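Local coordinates for protein acyl-CoA thioester hydrolase ybgC (PDB 3GRH) that is a putative thioesterase of the outer membrane, built on the pectinesterase beta-helix but neither binding pectin nor showing pectinesterase activity, at residues D278-F290 against Q304-N316. Sequence-based numbering, arbitrary orientation.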
ATOM      1  N   ASP A 278       1.500   9.385   8.258  1.00  8.28           N
ATOM      2  CA  ASP A 278       0.592  10.499   8.528  1.00  9.17           C
ATOM      3  C   ASP A 278      -0.298  10.897   7.352  1.00  9.37           C
ATOM      4  O   ASP A 278      -1.507  10.704   7.391  1.00 10.12           O
ATOM      5  CB  ASP A 278       1.325  11.714   9.165  1.00 10.04           C
ATOM      6  CG  ASP A 278       2.619  12.112   8.477  1.00 12.55           C
ATOM      7  OD1 ASP A 278       2.739  12.113   7.225  1.00 13.07           O
ATOM      8  OD2 ASP A 278       3.526  12.571   9.237  1.00 10.93           O
ATOM      9  N   VAL A 279       0.295  11.428   6.306  1.00  8.34           N
ATOM     10  CA  VAL A 279      -0.417  11.948   5.129  1.00  7.85           C
ATOM     11  C   VAL A 279      -0.334  10.941   3.996  1.00  9.21           C
ATOM     12  O   VAL A 279       0.710  10.565   3.519  1.00  9.42           O
ATOM     13  CB  VAL A 279       0.222  13.254   4.706  1.00  9.16           C
ATOM     14  CG1 VAL A 279      -0.335  13.769   3.361  1.00 11.02           C
ATOM     15  CG2 VAL A 279       0.009  14.285   5.812  1.00 10.39           C
ATOM     16  N   ASP A 280      -1.492  10.474   3.564  1.00  9.05           N
ATOM     17  CA  ASP A 280      -1.631   9.533   2.461  1.00  9.89           C
ATOM     18  C   ASP A 280      -0.799   8.306   2.696  1.00  9.88           C
ATOM     19  O   ASP A 280       0.047   7.957   1.853  1.00 11.19           O
ATOM     20  CB  ASP A 280      -1.324  10.262   1.149  1.00 12.49           C
ATOM     21  CG  ASP A 280      -2.226  11.462   0.888  1.00 12.91           C
ATOM     22  OD1 ASP A 280      -3.331  11.593   1.440  1.00 11.44           O
ATOM     23  OD2 ASP A 280      -1.831  12.341   0.027  1.00 16.12           O
ATOM     24  N   ILE A 281      -1.097   7.603   3.783  1.00  9.62           N
ATOM     25  CA  ILE A 281      -0.293   6.511   4.231  1.00  8.54           C
ATOM     26  C   ILE A 281      -0.304   5.391   3.189  1.00  9.33           C
ATOM     27  O   ILE A 281       0.698   4.751   2.977  1.00  9.64           O
ATOM     28  CB  ILE A 281      -0.773   6.047   5.572  1.00  9.13           C
ATOM     29  CG1 ILE A 281      -0.802   7.191   6.605  1.00  8.33           C
ATOM     30  CG2 ILE A 281       0.058   4.867   6.066  1.00  9.87           C
ATOM     31  CD1 ILE A 281      -1.435   6.715   7.886  1.00 11.70           C
ATOM     32  N   VAL A 282      -1.454   5.098   2.618  1.00  8.11           N
ATOM     33  CA  VAL A 282      -1.598   4.056   1.561  1.00  7.18           C
ATOM     34  C   VAL A 282      -2.157   4.767   0.325  1.00  8.03           C
ATOM     35  O   VAL A 282      -3.197   5.338   0.384  1.00  9.17           O
ATOM     36  CB  VAL A 282      -2.568   2.947   1.976  1.00  9.68           C
ATOM     37  CG1 VAL A 282      -2.826   2.070   0.775  1.00 10.83           C
ATOM     38  CG2 VAL A 282      -1.976   2.206   3.193  1.00  9.75           C
ATOM     39  N   SER A 283      -1.361   4.839  -0.727  1.00  7.78           N
ATOM     40  CA  SER A 283      -1.676   5.597  -1.909  1.00  9.40           C
ATOM     41  C   SER A 283      -1.544   4.789  -3.160  1.00  8.65           C
ATOM     42  O   SER A 283      -0.753   3.835  -3.207  1.00  9.70           O
ATOM     43  CB  SER A 283      -0.608   6.726  -2.016  1.00 12.16           C
ATOM     44  OG  SER A 283      -0.611   7.669  -0.947  1.00 19.46           O
ATOM     45  N   GLY A 284      -2.293   5.152  -4.187  1.00  8.59           N
ATOM     46  CA  GLY A 284      -2.001   4.711  -5.507  1.00  9.23           C
ATOM     47  C   GLY A 284      -3.043   4.000  -6.252  1.00  9.10           C
ATOM     48  O   GLY A 284      -4.249   4.022  -5.901  1.00  9.25           O
ATOM     49  N   ARG A 285      -2.593   3.333  -7.317  1.00 10.20           N
ATOM     50  CA  ARG A 285      -3.504   2.714  -8.299  1.00  9.54           C
ATOM     51  C   ARG A 285      -3.258   1.220  -8.315  1.00 11.61           C
ATOM     52  O   ARG A 285      -2.174   0.796  -8.594  1.00 14.03           O
ATOM     53  CB  ARG A 285      -3.198   3.278  -9.680  1.00 10.63           C
ATOM     54  CG  ARG A 285      -4.173   2.867 -10.781  1.00 11.91           C
ATOM     55  CD  ARG A 285      -4.086   3.743 -11.991  1.00 12.15           C
ATOM     56  NE  ARG A 285      -4.579   5.050 -11.743  1.00 11.02           N
ATOM     57  CZ  ARG A 285      -4.380   6.069 -12.579  1.00 14.46           C
ATOM     58  NH1 ARG A 285      -3.717   5.923 -13.732  1.00 15.20           N
ATOM     59  NH2 ARG A 285      -4.889   7.219 -12.274  1.00 16.63           N
ATOM     60  N   GLY A 286      -4.296   0.442  -8.088  1.00 12.72           N
ATOM     61  CA  GLY A 286      -4.168  -1.007  -8.012  1.00 10.95           C
ATOM     62  C   GLY A 286      -5.286  -1.470  -7.105  1.00  9.62           C
ATOM     63  O   GLY A 286      -5.866  -0.683  -6.350  1.00 11.25           O
ATOM     64  N   ALA A 287      -5.595  -2.760  -7.180  1.00  8.92           N
ATOM     65  CA  ALA A 287      -6.560  -3.367  -6.357  1.00  7.94           C
ATOM     66  C   ALA A 287      -5.815  -3.987  -5.175  1.00  8.77           C
ATOM     67  O   ALA A 287      -4.970  -4.918  -5.386  1.00 11.30           O
ATOM     68  CB  ALA A 287      -7.218  -4.430  -7.108  1.00  8.55           C
ATOM     69  N   VAL A 288      -6.079  -3.505  -3.979  1.00  7.25           N
ATOM     70  CA  VAL A 288      -5.331  -3.962  -2.794  1.00  6.85           C
ATOM     71  C   VAL A 288      -6.328  -4.350  -1.754  1.00  6.99           C
ATOM     72  O   VAL A 288      -7.225  -3.562  -1.450  1.00  8.10           O
ATOM     73  CB  VAL A 288      -4.404  -2.892  -2.201  1.00  8.30           C
ATOM     74  CG1 VAL A 288      -3.492  -3.565  -1.130  1.00  9.16           C
ATOM     75  CG2 VAL A 288      -3.589  -2.244  -3.333  1.00 11.01           C
ATOM     76  N   VAL A 289      -6.184  -5.527  -1.153  1.00  5.79           N
ATOM     77  CA  VAL A 289      -6.981  -5.989  -0.033  1.00  5.24           C
ATOM     78  C   VAL A 289      -6.108  -6.032   1.195  1.00  6.23           C
ATOM     79  O   VAL A 289      -5.050  -6.634   1.120  1.00  7.32           O
ATOM     80  CB  VAL A 289      -7.607  -7.334  -0.316  1.00  4.97           C
ATOM     81  CG1 VAL A 289      -8.264  -7.885   0.976  1.00  8.26           C
ATOM     82  CG2 VAL A 289      -8.638  -7.327  -1.472  1.00  6.30           C
ATOM     83  N   PHE A 290      -6.519  -5.364   2.264  1.00  6.90           N
ATOM     84  CA  PHE A 290      -5.821  -5.346   3.560  1.00  7.39           C
ATOM     85  C   PHE A 290      -6.682  -6.126   4.488  1.00 10.50           C
ATOM     86  O   PHE A 290      -7.806  -5.728   4.732  1.00 12.21           O
ATOM     87  CB  PHE A 290      -5.742  -3.912   4.072  1.00  9.60           C
ATOM     88  CG  PHE A 290      -4.933  -3.009   3.223  1.00  8.67           C
ATOM     89  CD1 PHE A 290      -3.569  -2.940   3.448  1.00 10.73           C
ATOM     90  CD2 PHE A 290      -5.504  -2.208   2.253  1.00 10.05           C
ATOM     91  CE1 PHE A 290      -2.779  -2.110   2.717  1.00  9.11           C
ATOM     92  CE2 PHE A 290      -4.673  -1.375   1.506  1.00 10.52           C
ATOM     93  CZ  PHE A 290      -3.304  -1.375   1.741  1.00 10.83           C
ATOM     94  N   GLN A 304      -1.345  18.752  11.865  1.00 17.12           N
ATOM     95  CA  GLN A 304      -2.454  19.473  11.225  1.00 17.82           C
ATOM     96  C   GLN A 304      -3.364  18.615  10.347  1.00 14.70           C
ATOM     97  O   GLN A 304      -4.482  19.030  10.012  1.00 14.19           O
ATOM     98  CB  GLN A 304      -1.952  20.631  10.347  1.00 19.28           C
ATOM     99  CG  GLN A 304      -0.726  20.380   9.469  1.00 24.43           C
ATOM    100  CD  GLN A 304      -0.131  21.683   8.916  1.00 25.88           C
ATOM    101  OE1 GLN A 304       1.101  21.874   8.907  1.00 36.20           O
ATOM    102  NE2 GLN A 304      -1.008  22.605   8.480  1.00 36.12           N
ATOM    103  N   GLU A 305      -2.870  17.472   9.919  1.00 14.83           N
ATOM    104  CA  GLU A 305      -3.605  16.665   8.964  1.00 15.31           C
ATOM    105  C   GLU A 305      -3.058  15.264   8.929  1.00 13.75           C
ATOM    106  O   GLU A 305      -1.895  15.026   9.275  1.00 14.52           O
ATOM    107  CB  GLU A 305      -3.490  17.269   7.572  1.00 15.93           C
ATOM    108  CG  GLU A 305      -2.013  17.316   7.065  1.00 19.37           C
ATOM    109  CD  GLU A 305      -1.858  18.072   5.733  1.00 20.07           C
ATOM    110  OE1 GLU A 305      -2.847  18.198   4.975  1.00 23.65           O
ATOM    111  OE2 GLU A 305      -0.713  18.550   5.457  1.00 27.27           O
ATOM    112  N   ALA A 306      -3.924  14.336   8.527  1.00 11.29           N
ATOM    113  CA  ALA A 306      -3.534  12.961   8.367  1.00  9.65           C
ATOM    114  C   ALA A 306      -4.614  12.290   7.604  1.00  8.80           C
ATOM    115  O   ALA A 306      -5.750  12.589   7.799  1.00  9.86           O
ATOM    116  CB  ALA A 306      -3.429  12.274   9.720  1.00 11.62           C
ATOM    117  N   TYR A 307      -4.248  11.398   6.702  1.00  8.44           N
ATOM    118  CA  TYR A 307      -5.180  10.711   5.806  1.00  8.76           C
ATOM    119  C   TYR A 307      -4.690   9.306   5.571  1.00  9.10           C
ATOM    120  O   TYR A 307      -3.614   9.167   5.044  1.00  9.67           O
ATOM    121  CB  TYR A 307      -5.311  11.382   4.430  1.00  9.02           C
ATOM    122  CG  TYR A 307      -5.374  12.886   4.458  1.00  7.72           C
ATOM    123  CD1 TYR A 307      -6.558  13.570   4.701  1.00 10.41           C
ATOM    124  CD2 TYR A 307      -4.200  13.606   4.331  1.00 12.09           C
ATOM    125  CE1 TYR A 307      -6.543  14.971   4.763  1.00  9.93           C
ATOM    126  CE2 TYR A 307      -4.204  15.004   4.443  1.00 11.94           C
ATOM    127  CZ  TYR A 307      -5.377  15.645   4.641  1.00 11.24           C
ATOM    128  OH  TYR A 307      -5.382  17.056   4.680  1.00 14.22           O
ATOM    129  N   VAL A 308      -5.464   8.279   5.905  1.00  8.52           N
ATOM    130  CA  VAL A 308      -4.976   6.959   5.792  1.00  7.86           C
ATOM    131  C   VAL A 308      -4.873   6.504   4.357  1.00  7.84           C
ATOM    132  O   VAL A 308      -3.845   6.059   3.893  1.00  9.45           O
ATOM    133  CB  VAL A 308      -5.780   5.954   6.608  1.00  7.99           C
ATOM    134  CG1 VAL A 308      -5.193   4.535   6.473  1.00  8.95           C
ATOM    135  CG2 VAL A 308      -5.806   6.449   8.084  1.00  8.00           C
ATOM    136  N   PHE A 309      -5.986   6.610   3.612  1.00  8.22           N
ATOM    137  CA  PHE A 309      -6.044   6.092   2.252  1.00  8.23           C
ATOM    138  C   PHE A 309      -6.143   7.176   1.207  1.00 10.48           C
ATOM    139  O   PHE A 309      -6.960   8.103   1.330  1.00 12.06           O
ATOM    140  CB  PHE A 309      -7.290   5.189   2.105  1.00  7.38           C
ATOM    141  CG  PHE A 309      -7.240   3.961   2.900  1.00  8.41           C
ATOM    142  CD1 PHE A 309      -6.380   2.920   2.581  1.00  8.79           C
ATOM    143  CD2 PHE A 309      -8.081   3.841   3.958  1.00  8.88           C
ATOM    144  CE1 PHE A 309      -6.304   1.820   3.403  1.00 12.35           C
ATOM    145  CE2 PHE A 309      -8.067   2.706   4.723  1.00  9.21           C
ATOM    146  CZ  PHE A 309      -7.168   1.716   4.447  1.00  8.45           C
ATOM    147  N   ALA A 310      -5.317   7.076   0.152  1.00  8.50           N
ATOM    148  CA  ALA A 310      -5.353   8.008  -0.983  1.00  8.50           C
ATOM    149  C   ALA A 310      -5.311   7.260  -2.289  1.00  8.42           C
ATOM    150  O   ALA A 310      -4.266   7.194  -2.977  1.00  8.52           O
ATOM    151  CB  ALA A 310      -4.146   8.946  -0.887  1.00 10.99           C
ATOM    152  N   PRO A 311      -6.408   6.604  -2.603  1.00  9.58           N
ATOM    153  CA  PRO A 311      -6.515   5.850  -3.818  1.00  8.93           C
ATOM    154  C   PRO A 311      -6.572   6.780  -5.070  1.00  7.87           C
ATOM    155  O   PRO A 311      -7.224   7.870  -5.059  1.00 10.10           O
ATOM    156  CB  PRO A 311      -7.817   5.093  -3.625  1.00  8.88           C
ATOM    157  CG  PRO A 311      -8.561   5.811  -2.674  1.00 12.23           C
ATOM    158  CD  PRO A 311      -7.643   6.580  -1.820  1.00 11.02           C
ATOM    159  N   ALA A 312      -5.961   6.279  -6.124  1.00  8.30           N
ATOM    160  CA  ALA A 312      -5.870   6.903  -7.424  1.00  7.81           C
ATOM    161  C   ALA A 312      -6.581   6.052  -8.498  1.00  8.31           C
ATOM    162  O   ALA A 312      -6.203   6.027  -9.680  1.00 10.84           O
ATOM    163  CB  ALA A 312      -4.409   7.152  -7.832  1.00  8.82           C
ATOM    164  N   THR A 313      -7.566   5.291  -8.094  1.00  7.98           N
ATOM    165  CA  THR A 313      -8.253   4.355  -8.908  1.00  6.74           C
ATOM    166  C   THR A 313      -8.870   5.067 -10.150  1.00  7.21           C
ATOM    167  O   THR A 313      -9.554   6.112 -10.045  1.00  7.18           O
ATOM    168  CB  THR A 313      -9.381   3.774  -8.117  1.00  8.13           C
ATOM    169  OG1 THR A 313      -8.955   3.534  -6.762  1.00  8.94           O
ATOM    170  CG2 THR A 313      -9.940   2.438  -8.782  1.00  9.23           C
ATOM    171  N   LEU A 314      -8.744   4.437 -11.314  1.00  7.79           N
ATOM    172  CA  LEU A 314      -9.265   4.984 -12.526  1.00  9.06           C
ATOM    173  C   LEU A 314     -10.792   4.950 -12.445  1.00  9.44           C
ATOM    174  O   LEU A 314     -11.371   4.047 -11.889  1.00  8.04           O
ATOM    175  CB  LEU A 314      -8.823   4.145 -13.731  1.00 11.17           C
ATOM    176  CG  LEU A 314      -7.361   4.338 -14.021  1.00 12.02           C
ATOM    177  CD1 LEU A 314      -6.869   3.216 -14.946  1.00 16.44           C
ATOM    178  CD2 LEU A 314      -7.133   5.704 -14.596  1.00 14.43           C
ATOM    179  N   SER A 315     -11.442   5.948 -13.041  1.00  8.78           N
ATOM    180  CA  SER A 315     -12.901   6.069 -12.838  1.00 10.04           C
ATOM    181  C   SER A 315     -13.696   4.975 -13.519  1.00 10.43           C
ATOM    182  O   SER A 315     -14.827   4.686 -13.085  1.00 12.13           O
ATOM    183  CB  SER A 315     -13.441   7.395 -13.369  1.00 11.87           C
ATOM    184  OG  SER A 315     -12.935   8.520 -12.682  1.00 18.57           O
ATOM    185  N   ASN A 316     -13.131   4.298 -14.531  1.00  9.43           N
ATOM    186  CA  ASN A 316     -13.749   3.163 -15.187  1.00 10.70           C
ATOM    187  C   ASN A 316     -13.524   1.820 -14.510  1.00 10.89           C
ATOM    188  O   ASN A 316     -14.059   0.784 -14.945  1.00 13.78           O
ATOM    189  CB  ASN A 316     -13.297   3.025 -16.643  1.00 11.64           C
ATOM    190  CG  ASN A 316     -11.785   2.851 -16.776  1.00 13.39           C
ATOM    191  OD1 ASN A 316     -11.062   3.749 -16.434  1.00 14.09           O
ATOM    192  ND2 ASN A 316     -11.312   1.658 -17.220  1.00 16.20           N
TER
HETATM  193  O   HOH W   1      -6.688   2.094  -6.597  1.00 16.60           O
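E305 meets V279 through aliphatic carbon, its CG 3.9 Å from CG2 of the valine, while its OE1 holds the hydroxyl of Y307. The Y307 ring presents its edge to V279 CG1 and lies alongside the D280 carboxylate, whose OD1 is 3.6 Å from Y307 CD2. With CG of D280 anti to the carbonyl carbon (chi1 -59°), this carboxylate also rests on the A310 methyl; OD1 pairs with R340, which makes a cation-pi contact with Y307. V308 O accepts a hydrogen bond from V282 N at 2.9 Å. Beside it, F309 CD1 packs on V282 CB, and CE1 reaches F290 CE2 with the ring planes 52° apart. Parallel pairing is documented by A310 N to V282 O (2.8 Å), G284 N to A310 O and A312 N to G284 O. A312 O is gripped side-on by R285, NE at 2.8 Å and NH2 at 3.1 Å, and lies within 4° of the guanidinium plane; L314 CD2 sits over the centre of one guanidinium face. A leucine in place of R285 would probably leave A312 O without both donors and D345 without its salt-bridge mate. Such parallel pairing of successive coils is characteristic of the right-handed pectinesterase beta-helix, here carrying D280, the predicted nucleophile, beside R340, a substrate-binding residue in relatives.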